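Local coordinates for amidase, hydantoinase/carbamoylase family (Burkholderia vietnamiensis, PDB 5I4M), which probably hydrolyses N-carbamoyl-L-amino acids as a two-zinc amidase of the peptidase M20 family, with a second subunit helping to complete its ligand pocket, at residues R52-D57 / W146-G151; L275-Y280 / L316-A321; D364-S369 / L421-L426. One frame throughout, in Å; residues are numbered along the deposited sequence.

Contact 1 (R52-D57 / W146-G151); sequences RLALTD and WTNEEG. With ZN (zinc ion), chain D; 3PG (3-phosphoglyceric acid), chain E.
A chi1 of -173° turns the amide of Asn148 away from its backbone nitrogen and brings OD1 against the methyl group of Ala54, 3.2 Å from CB. The amide has its main polar partner at Phe154, so the methyl only packs against the oxygen. The same CB also rests 3.5 Å from CA of Asn148, so the small side chain meets both the backbone and the amide of its partner. A looser apolar touch lies beside it: CD2 of Leu55 meets CG2 of Thr147 at 4.1 Å, the two side chains crossing at about a right angle. Thr147 keeps OG1 for Met82 and Arg63, leaving its methyl to face the leucine.

The loop 52-57 presents Ala54 and Leu55 at the middle of a type II beta turn. Thr56 closes that turn with two bonds to Leu53 O, its OG1 donating at 2.7 Å, and stands at the N-cap of helix 57-72.

On the other loop, the chain passes within two residues from this packing to the metal site. Glu150 grips the zinc ion through both carboxylate oxygens, OE2 at 2.1 Å and OE1 at 2.4 Å, and the phosphate of 3-phosphoglycerate, Asp115 and His403 complete the shell. Glu149 OE1 approaches the ligand O2P to 2.6 Å. Asn296 of the second subunit bonds to Glu150 O and also to the ligand. Ala54 and Leu55 thus meet Asn148 and Thr147 by van der Waals contact alone, whereas the two carboxylates that follow meet metal and phosphate.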
loop_
_atom_site.group_PDB
_atom_site.type_symbol
_atom_site.label_atom_id
_atom_site.label_comp_id
_atom_site.label_asym_id
_atom_site.label_seq_id
_atom_site.Cartn_x
_atom_site.Cartn_y
_atom_site.Cartn_z
ATOM N N ARG A 52 -16.019 -6.998 8.544
ATOM C CA ARG A 52 -15.975 -7.882 9.699
ATOM C C ARG A 52 -14.920 -8.943 9.408
ATOM O O ARG A 52 -15.227 -10.101 9.135
ATOM C CB ARG A 52 -17.341 -8.511 9.974
ATOM C CG ARG A 52 -17.417 -9.366 11.227
ATOM C CD ARG A 52 -18.872 -9.616 11.599
ATOM N NE ARG A 52 -19.510 -10.545 10.675
ATOM C CZ ARG A 52 -20.730 -10.399 10.168
ATOM N NH1 ARG A 52 -21.463 -9.330 10.463
ATOM N NH2 ARG A 52 -21.214 -11.325 9.348
ATOM N N LEU A 53 -13.658 -8.531 9.459
ATOM C CA LEU A 53 -12.581 -9.447 9.121
ATOM C C LEU A 53 -12.499 -10.575 10.142
ATOM O O LEU A 53 -12.862 -10.419 11.313
ATOM C CB LEU A 53 -11.254 -8.702 9.028
ATOM C CG LEU A 53 -10.919 -8.067 7.668
ATOM C CD1 LEU A 53 -10.715 -9.139 6.605
ATOM C CD2 LEU A 53 -11.994 -7.093 7.225
ATOM N N ALA A 54 -12.031 -11.735 9.672
ATOM C CA ALA A 54 -11.961 -12.918 10.515
ATOM C C ALA A 54 -11.153 -12.657 11.782
ATOM O O ALA A 54 -10.086 -12.041 11.747
ATOM C CB ALA A 54 -11.334 -14.076 9.734
ATOM N N LEU A 55 -11.674 -13.150 12.906
ATOM C CA LEU A 55 -10.999 -13.172 14.203
ATOM C C LEU A 55 -10.727 -11.774 14.754
ATOM O O LEU A 55 -9.864 -11.604 15.624
ATOM C CB LEU A 55 -9.706 -13.997 14.142
ATOM C CG LEU A 55 -9.947 -15.392 13.545
ATOM C CD1 LEU A 55 -8.708 -16.293 13.637
ATOM C CD2 LEU A 55 -11.152 -16.074 14.218
ATOM N N THR A 56 -11.437 -10.763 14.260
ATOM C CA THR A 56 -11.516 -9.480 14.944
ATOM C C THR A 56 -12.565 -9.552 16.052
ATOM O O THR A 56 -13.324 -10.519 16.157
ATOM C CB THR A 56 -11.905 -8.365 13.976
ATOM O OG1 THR A 56 -13.192 -8.670 13.409
ATOM C CG2 THR A 56 -10.883 -8.229 12.859
ATOM N N ASP A 57 -12.636 -8.491 16.868
ATOM C CA ASP A 57 -13.708 -8.434 17.859
ATOM C C ASP A 57 -15.085 -8.451 17.204
ATOM O O ASP A 57 -16.055 -8.930 17.813
ATOM C CB ASP A 57 -13.575 -7.185 18.727
ATOM C CG ASP A 57 -12.517 -7.325 19.786
ATOM O OD1 ASP A 57 -11.966 -8.438 19.938
ATOM O OD2 ASP A 57 -12.256 -6.325 20.478
ATOM N N TRP A 146 -17.456 -21.752 9.771
ATOM C CA TRP A 146 -16.068 -22.078 9.459
ATOM C C TRP A 146 -15.192 -20.841 9.590
ATOM O O TRP A 146 -15.554 -19.762 9.120
ATOM C CB TRP A 146 -15.932 -22.647 8.045
ATOM C CG TRP A 146 -16.742 -23.891 7.808
ATOM C CD1 TRP A 146 -17.925 -23.979 7.129
ATOM C CD2 TRP A 146 -16.423 -25.225 8.235
ATOM N NE1 TRP A 146 -18.369 -25.286 7.114
ATOM C CE2 TRP A 146 -17.463 -26.069 7.780
ATOM C CE3 TRP A 146 -15.363 -25.790 8.959
ATOM C CZ2 TRP A 146 -17.478 -27.443 8.032
ATOM C CZ3 TRP A 146 -15.372 -27.161 9.197
ATOM C CH2 TRP A 146 -16.425 -27.970 8.739
ATOM N N THR A 147 -14.014 -21.020 10.185
ATOM C CA THR A 147 -13.125 -19.907 10.507
ATOM C C THR A 147 -12.395 -19.353 9.285
ATOM O O THR A 147 -11.883 -20.109 8.454
ATOM C CB THR A 147 -12.096 -20.367 11.537
ATOM O OG1 THR A 147 -12.752 -20.668 12.774
ATOM C CG2 THR A 147 -11.009 -19.305 11.763
ATOM N N ASN A 148 -12.318 -18.017 9.208
ATOM C CA ASN A 148 -11.454 -17.302 8.260
ATOM C C ASN A 148 -11.629 -17.801 6.830
ATOM O O ASN A 148 -10.657 -18.059 6.112
ATOM C CB ASN A 148 -9.974 -17.396 8.659
ATOM C CG ASN A 148 -9.088 -16.524 7.772
ATOM O OD1 ASN A 148 -9.413 -15.366 7.526
ATOM N ND2 ASN A 148 -8.010 -17.096 7.239
ATOM N N GLU A 149 -12.883 -17.945 6.400
ATOM C CA GLU A 149 -13.080 -18.527 5.078
ATOM C C GLU A 149 -12.560 -17.609 3.980
ATOM O O GLU A 149 -12.111 -18.099 2.943
ATOM C CB GLU A 149 -14.558 -18.871 4.855
ATOM C CG GLU A 149 -14.873 -19.588 3.534
ATOM C CD GLU A 149 -15.029 -18.632 2.358
ATOM O OE1 GLU A 149 -15.094 -17.404 2.584
ATOM O OE2 GLU A 149 -15.071 -19.108 1.209
ATOM N N GLU A 150 -12.579 -16.284 4.189
ATOM C CA GLU A 150 -12.314 -15.376 3.073
ATOM C C GLU A 150 -10.852 -15.403 2.644
ATOM O O GLU A 150 -10.547 -15.100 1.483
ATOM C CB GLU A 150 -12.710 -13.940 3.428
ATOM C CG GLU A 150 -14.220 -13.677 3.483
ATOM C CD GLU A 150 -14.852 -13.537 2.100
ATOM O OE1 GLU A 150 -14.170 -13.791 1.087
ATOM O OE2 GLU A 150 -16.047 -13.173 2.018
ATOM N N GLY A 151 -9.944 -15.730 3.558
ATOM C CA GLY A 151 -8.531 -15.707 3.223
ATOM C C GLY A 151 -7.969 -14.331 2.941
ATOM O O GLY A 151 -6.951 -14.220 2.248
HETATM ZN ZN ZN D . -16.308 -13.774 0.065
HETATM C C1 3PG E . -12.795 -16.927 -2.881
HETATM O O1 3PG E . -12.236 -15.840 -3.114
HETATM O O2 3PG E . -13.392 -17.583 -3.763
HETATM C C2 3PG E . -12.736 -17.456 -1.478
HETATM O O3 3PG E . -12.976 -18.875 -1.471
HETATM C C3 3PG E . -13.809 -16.766 -0.667
HETATM O O1P 3PG E . -15.093 -17.128 -1.179
HETATM P P 3PG E . -16.402 -16.240 -0.754
HETATM O O2P 3PG E . -16.298 -16.014 0.736
HETATM O O3P 3PG E . -16.240 -14.954 -1.553
HETATM O O4P 3PG E . -17.590 -17.134 -1.152
#

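Contact 2 (L275-Y280 / L316-A321); sequences LDHAPY and LAKMDA
Lys318, on helix 313-334, reaches over to His277, in the turn that leads out of helix 259-276. Its CB points toward segment 275-280, and the chain runs on extended, CG anti to the backbone N, so that successive methylenes pass the same ring nitrogen. CG lies 3.7 Å from His277 NE2, and CD comes to 3.4 Å from that atom at the ring edge, in its plane. CE stays nearby, and the chain then bends at chi4 (-55°) to bring NZ back, 2.9 Å from NE2, to which it donates a hydrogen bond. The ammonium nitrogen sits 24° out of the ring plane. A water accepts a further, weak bond from NZ and donates to Asp276 O.

Met319 covers one face of the imidazole: its CG stands 3.7 Å from the ring centroid in a CH-pi contact, while SD is oblique and more distant. Phe308 of strand 297-310 also touches Met319, which so joins the imidazole to the strand in the region matching the M20 dimerisation family.

At the other nitrogen, His277 ND1 bonds to Ile273 O in the preceding helical turn. With a carbonyl partner at ND1 and a lysine donor at NE2, the histidine is probably neutral and protonated on ND1.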
loop_
_atom_site.group_PDB
_atom_site.type_symbol
_atom_site.label_atom_id
_atom_site.label_comp_id
_atom_site.label_asym_id
_atom_site.label_seq_id
_atom_site.Cartn_x
_atom_site.Cartn_y
_atom_site.Cartn_z
ATOM N N LEU A 275 -7.583 -12.947 -19.730
ATOM C CA LEU A 275 -8.308 -12.784 -20.982
ATOM C C LEU A 275 -7.893 -13.827 -22.019
ATOM O O LEU A 275 -8.691 -14.175 -22.898
ATOM C CB LEU A 275 -8.094 -11.371 -21.517
ATOM C CG LEU A 275 -8.635 -10.248 -20.640
ATOM C CD1 LEU A 275 -8.216 -8.893 -21.210
ATOM C CD2 LEU A 275 -10.153 -10.347 -20.556
ATOM N N ASP A 276 -6.665 -14.341 -21.935
ATOM C CA ASP A 276 -6.221 -15.333 -22.909
ATOM C C ASP A 276 -6.874 -16.691 -22.697
ATOM O O ASP A 276 -6.708 -17.582 -23.538
ATOM C CB ASP A 276 -4.701 -15.491 -22.863
ATOM C CG ASP A 276 -3.965 -14.378 -23.600
ATOM O OD1 ASP A 276 -4.606 -13.605 -24.343
ATOM O OD2 ASP A 276 -2.730 -14.287 -23.444
ATOM N N HIS A 277 -7.589 -16.880 -21.597
ATOM C CA HIS A 277 -8.249 -18.144 -21.297
ATOM C C HIS A 277 -9.735 -17.906 -21.094
ATOM O O HIS A 277 -10.376 -18.478 -20.213
ATOM C CB HIS A 277 -7.575 -18.814 -20.101
ATOM C CG HIS A 277 -6.122 -19.072 -20.342
ATOM N ND1 HIS A 277 -5.143 -18.145 -20.052
ATOM C CD2 HIS A 277 -5.491 -20.108 -20.947
ATOM C CE1 HIS A 277 -3.966 -18.619 -20.421
ATOM N NE2 HIS A 277 -4.149 -19.807 -20.971
ATOM N N ALA A 278 -10.286 -17.037 -21.936
ATOM C CA ALA A 278 -11.714 -16.781 -21.955
ATOM C C ALA A 278 -12.450 -17.991 -22.542
ATOM O O ALA A 278 -11.879 -18.759 -23.320
ATOM C CB ALA A 278 -12.007 -15.525 -22.777
ATOM N N PRO A 279 -13.728 -18.182 -22.195
ATOM C CA PRO A 279 -14.549 -17.278 -21.385
ATOM C C PRO A 279 -14.481 -17.470 -19.877
ATOM O O PRO A 279 -15.044 -16.652 -19.156
ATOM C CB PRO A 279 -15.964 -17.592 -21.871
ATOM C CG PRO A 279 -15.909 -19.029 -22.200
ATOM C CD PRO A 279 -14.545 -19.230 -22.829
ATOM N N TYR A 280 -13.850 -18.528 -19.388
ATOM C CA TYR A 280 -13.993 -18.847 -17.975
ATOM C C TYR A 280 -12.779 -18.502 -17.127
ATOM O O TYR A 280 -12.870 -18.606 -15.902
ATOM C CB TYR A 280 -14.313 -20.329 -17.793
ATOM C CG TYR A 280 -15.592 -20.727 -18.473
ATOM C CD1 TYR A 280 -16.765 -20.007 -18.265
ATOM C CD2 TYR A 280 -15.627 -21.810 -19.332
ATOM C CE1 TYR A 280 -17.939 -20.373 -18.895
ATOM C CE2 TYR A 280 -16.789 -22.175 -19.965
ATOM C CZ TYR A 280 -17.937 -21.458 -19.745
ATOM O OH TYR A 280 -19.088 -21.834 -20.385
ATOM N N LEU A 316 -6.051 -24.173 -15.931
ATOM C CA LEU A 316 -5.501 -23.467 -14.778
ATOM C C LEU A 316 -4.001 -23.716 -14.662
ATOM O O LEU A 316 -3.250 -22.812 -14.293
ATOM C CB LEU A 316 -6.235 -23.892 -13.506
ATOM C CG LEU A 316 -5.836 -23.290 -12.159
ATOM C CD1 LEU A 316 -6.001 -21.777 -12.195
ATOM C CD2 LEU A 316 -6.694 -23.899 -11.052
ATOM N N ALA A 317 -3.542 -24.926 -15.001
ATOM C CA ALA A 317 -2.105 -25.187 -14.971
ATOM C C ALA A 317 -1.377 -24.414 -16.069
ATOM O O ALA A 317 -0.236 -23.969 -15.876
ATOM C CB ALA A 317 -1.842 -26.688 -15.087
ATOM N N LYS A 318 -2.015 -24.258 -17.233
ATOM C CA LYS A 318 -1.442 -23.446 -18.308
ATOM C C LYS A 318 -1.285 -21.995 -17.877
ATOM O O LYS A 318 -0.284 -21.338 -18.197
ATOM C CB LYS A 318 -2.340 -23.545 -19.544
ATOM C CG LYS A 318 -1.935 -22.725 -20.766
ATOM C CD LYS A 318 -2.993 -22.901 -21.867
ATOM C CE LYS A 318 -2.618 -22.203 -23.173
ATOM N NZ LYS A 318 -2.314 -20.747 -22.998
ATOM N N MET A 319 -2.272 -21.475 -17.151
ATOM C CA MET A 319 -2.164 -20.117 -16.636
ATOM C C MET A 319 -0.995 -20.003 -15.662
ATOM O O MET A 319 -0.219 -19.042 -15.722
ATOM C CB MET A 319 -3.480 -19.713 -15.966
ATOM C CG MET A 319 -4.692 -19.715 -16.909
ATOM S SD MET A 319 -6.280 -19.595 -16.056
ATOM C CE MET A 319 -6.220 -17.914 -15.403
ATOM N N ASP A 320 -0.867 -20.977 -14.757
ATOM C CA ASP A 320 0.265 -21.041 -13.836
ATOM C C ASP A 320 1.596 -20.954 -14.574
ATOM O O ASP A 320 2.468 -20.147 -14.217
ATOM C CB ASP A 320 0.191 -22.339 -13.025
ATOM C CG ASP A 320 1.452 -22.600 -12.212
ATOM O OD1 ASP A 320 1.652 -21.938 -11.175
ATOM O OD2 ASP A 320 2.242 -23.483 -12.601
ATOM N N ALA A 321 1.772 -21.779 -15.610
ATOM C CA ALA A 321 3.048 -21.797 -16.318
ATOM C C ALA A 321 3.302 -20.468 -17.018
ATOM O O ALA A 321 4.440 -19.983 -17.055
ATOM C CB ALA A 321 3.085 -22.959 -17.317
HETATM O O HOH W 1 -5.361 -20.303 -24.284
#

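Contact 3 (D364-S369 / L421-L426); sequences DRFGYS and LLHAML
The CA atoms of Arg365 and His423 stand 8.7 Å apart where the chain leaves helix 353-365 through a Schellman motif, with Gly367 at positive phi.

The imidazole of His423 is the surface that Arg365 and Phe366 share. Arg365 lays its CD over one face, 3.6 Å from the ring centroid and offset toward the rim, in a CH-pi contact. A bend at chi3 (-55°) then turns the guanidinium nearly parallel to the ring, the two planes 16° apart. Although His423 ND1 lies 3.3 Å from Arg365 NE, it sits over the guanidinium face, at a poor angle for a hydrogen bond.

Both polar ends are instead engaged by the N-terminal part of the chain, Arg365 NH1 with Asp22 O and His423 NE2 with Ile25 O. This places the contact where that early segment, helix 353-365 and helix 411-429 come together, on a part of the M20 fold in which the last of these helices packs Leu421, Ala424 and Met425 against Phe208 of strand 206-212.

Phe366 turns its edge toward the face of His423 in an offset edge-to-face pair. Its CE1 comes 3.3 Å from His423 CD2, which lies in the plane of the phenyl ring, and the ring planes meet at 70° with centroids 5.2 Å apart. Thr23 and Lys26 of the same N-terminal segment also touch the phenylalanine.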
loop_
_atom_site.group_PDB
_atom_site.type_symbol
_atom_site.label_atom_id
_atom_site.label_comp_id
_atom_site.label_asym_id
_atom_site.label_seq_id
_atom_site.Cartn_x
_atom_site.Cartn_y
_atom_site.Cartn_z
ATOM N N ASP A 364 -37.691 -28.177 -7.343
ATOM C CA ASP A 364 -38.902 -28.571 -8.050
ATOM C C ASP A 364 -40.087 -28.679 -7.104
ATOM O O ASP A 364 -41.212 -28.348 -7.489
ATOM C CB ASP A 364 -38.675 -29.892 -8.789
ATOM C CG ASP A 364 -37.844 -29.723 -10.062
ATOM O OD1 ASP A 364 -37.836 -28.613 -10.647
ATOM O OD2 ASP A 364 -37.205 -30.707 -10.491
ATOM N N ARG A 365 -39.852 -29.106 -5.861
ATOM C CA ARG A 365 -40.949 -29.251 -4.910
ATOM C C ARG A 365 -41.682 -27.933 -4.718
ATOM O O ARG A 365 -42.915 -27.900 -4.650
ATOM C CB ARG A 365 -40.419 -29.768 -3.573
ATOM C CG ARG A 365 -41.399 -29.609 -2.416
ATOM C CD ARG A 365 -40.773 -30.016 -1.092
ATOM N NE ARG A 365 -40.233 -31.373 -1.150
ATOM C CZ ARG A 365 -40.897 -32.462 -0.780
ATOM N NH1 ARG A 365 -42.138 -32.371 -0.316
ATOM N NH2 ARG A 365 -40.316 -33.650 -0.872
ATOM N N PHE A 366 -40.940 -26.835 -4.631
ATOM C CA PHE A 366 -41.528 -25.514 -4.452
ATOM C C PHE A 366 -41.841 -24.816 -5.768
ATOM O O PHE A 366 -42.315 -23.680 -5.746
ATOM C CB PHE A 366 -40.597 -24.634 -3.603
ATOM C CG PHE A 366 -40.572 -25.020 -2.149
ATOM C CD1 PHE A 366 -39.702 -26.001 -1.693
ATOM C CD2 PHE A 366 -41.433 -24.415 -1.242
ATOM C CE1 PHE A 366 -39.684 -26.368 -0.354
ATOM C CE2 PHE A 366 -41.423 -24.776 0.101
ATOM C CZ PHE A 366 -40.549 -25.752 0.546
ATOM N N GLY A 367 -41.587 -25.455 -6.906
ATOM C CA GLY A 367 -41.849 -24.797 -8.166
ATOM C C GLY A 367 -40.893 -23.677 -8.504
ATOM O O GLY A 367 -41.213 -22.840 -9.349
ATOM N N TYR A 368 -39.728 -23.623 -7.861
ATOM C CA TYR A 368 -38.769 -22.574 -8.170
ATOM C C TYR A 368 -38.101 -22.850 -9.510
ATOM O O TYR A 368 -37.786 -23.999 -9.835
ATOM C CB TYR A 368 -37.690 -22.487 -7.084
ATOM C CG TYR A 368 -38.176 -22.083 -5.712
ATOM C CD1 TYR A 368 -39.133 -21.091 -5.545
ATOM C CD2 TYR A 368 -37.665 -22.695 -4.579
ATOM C CE1 TYR A 368 -39.563 -20.727 -4.285
ATOM C CE2 TYR A 368 -38.087 -22.340 -3.326
ATOM C CZ TYR A 368 -39.029 -21.358 -3.177
ATOM O OH TYR A 368 -39.429 -21.015 -1.907
ATOM N N SER A 369 -37.865 -21.790 -10.280
ATOM C CA SER A 369 -37.037 -21.913 -11.474
ATOM C C SER A 369 -35.587 -22.170 -11.075
ATOM O O SER A 369 -35.110 -21.658 -10.056
ATOM C CB SER A 369 -37.131 -20.645 -12.317
ATOM O OG SER A 369 -36.703 -19.514 -11.573
ATOM N N LEU A 421 -32.600 -25.494 0.816
ATOM C CA LEU A 421 -31.679 -26.062 1.797
ATOM C C LEU A 421 -32.426 -26.930 2.801
ATOM O O LEU A 421 -32.009 -28.051 3.106
ATOM C CB LEU A 421 -30.927 -24.943 2.522
ATOM C CG LEU A 421 -29.967 -25.420 3.613
ATOM C CD1 LEU A 421 -28.795 -26.152 2.974
ATOM C CD2 LEU A 421 -29.472 -24.262 4.493
ATOM N N LEU A 422 -33.539 -26.413 3.329
ATOM C CA LEU A 422 -34.357 -27.162 4.278
ATOM C C LEU A 422 -34.723 -28.538 3.742
ATOM O O LEU A 422 -34.535 -29.553 4.423
ATOM C CB LEU A 422 -35.627 -26.370 4.603
ATOM C CG LEU A 422 -36.698 -27.066 5.446
ATOM C CD1 LEU A 422 -36.144 -27.442 6.820
ATOM C CD2 LEU A 422 -37.947 -26.177 5.587
ATOM N N HIS A 423 -35.254 -28.598 2.523
ATOM C CA HIS A 423 -35.719 -29.891 2.043
ATOM C C HIS A 423 -34.592 -30.790 1.566
ATOM O O HIS A 423 -34.686 -32.014 1.724
ATOM C CB HIS A 423 -36.783 -29.700 0.975
ATOM C CG HIS A 423 -38.134 -29.499 1.577
ATOM N ND1 HIS A 423 -38.991 -30.547 1.829
ATOM C CD2 HIS A 423 -38.723 -28.396 2.094
ATOM C CE1 HIS A 423 -40.082 -30.085 2.416
ATOM N NE2 HIS A 423 -39.944 -28.783 2.589
ATOM N N ALA A 424 -33.525 -30.227 1.005
ATOM C CA ALA A 424 -32.377 -31.058 0.665
ATOM C C ALA A 424 -31.781 -31.683 1.915
ATOM O O ALA A 424 -31.427 -32.869 1.923
ATOM C CB ALA A 424 -31.329 -30.233 -0.079
ATOM N N MET A 425 -31.665 -30.900 2.987
ATOM C CA MET A 425 -31.163 -31.441 4.244
ATOM C C MET A 425 -32.127 -32.468 4.816
ATOM O O MET A 425 -31.710 -33.544 5.264
ATOM C CB MET A 425 -30.921 -30.314 5.247
ATOM C CG MET A 425 -29.770 -29.400 4.869
ATOM S SD MET A 425 -29.476 -28.201 6.180
ATOM C CE MET A 425 -28.883 -29.268 7.495
ATOM N N LEU A 426 -33.426 -32.151 4.813
ATOM C CA LEU A 426 -34.416 -33.108 5.305
ATOM C C LEU A 426 -34.337 -34.419 4.545
ATOM O O LEU A 426 -34.420 -35.502 5.139
ATOM C CB LEU A 426 -35.821 -32.529 5.182
ATOM C CG LEU A 426 -36.390 -31.843 6.411
ATOM C CD1 LEU A 426 -37.747 -31.261 6.060
ATOM C CD2 LEU A 426 -36.496 -32.834 7.564
#

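In the fold
The three contacts follow one another along the chain and do not touch. Of the three, contact 1 alone holds a ligand of a zinc ion and touches 3-phosphoglycerate. Contact 2 centres about 29 Å from it, yet its Met319 side chain lies about 6 Å from that of Arg309, which binds the ligand, and about 14 Å from a bound 3-phosphoglycerate. Contact 3 is remote from the annotated sites, its centre about 30 Å from that of contact 1 and about 36 Å from that of contact 2; helix 411-429 nevertheless packs on strand 206-212, which carries the zinc ligand His211. His247 of the second subunit also holds the ligand, so the pocket spans both chains.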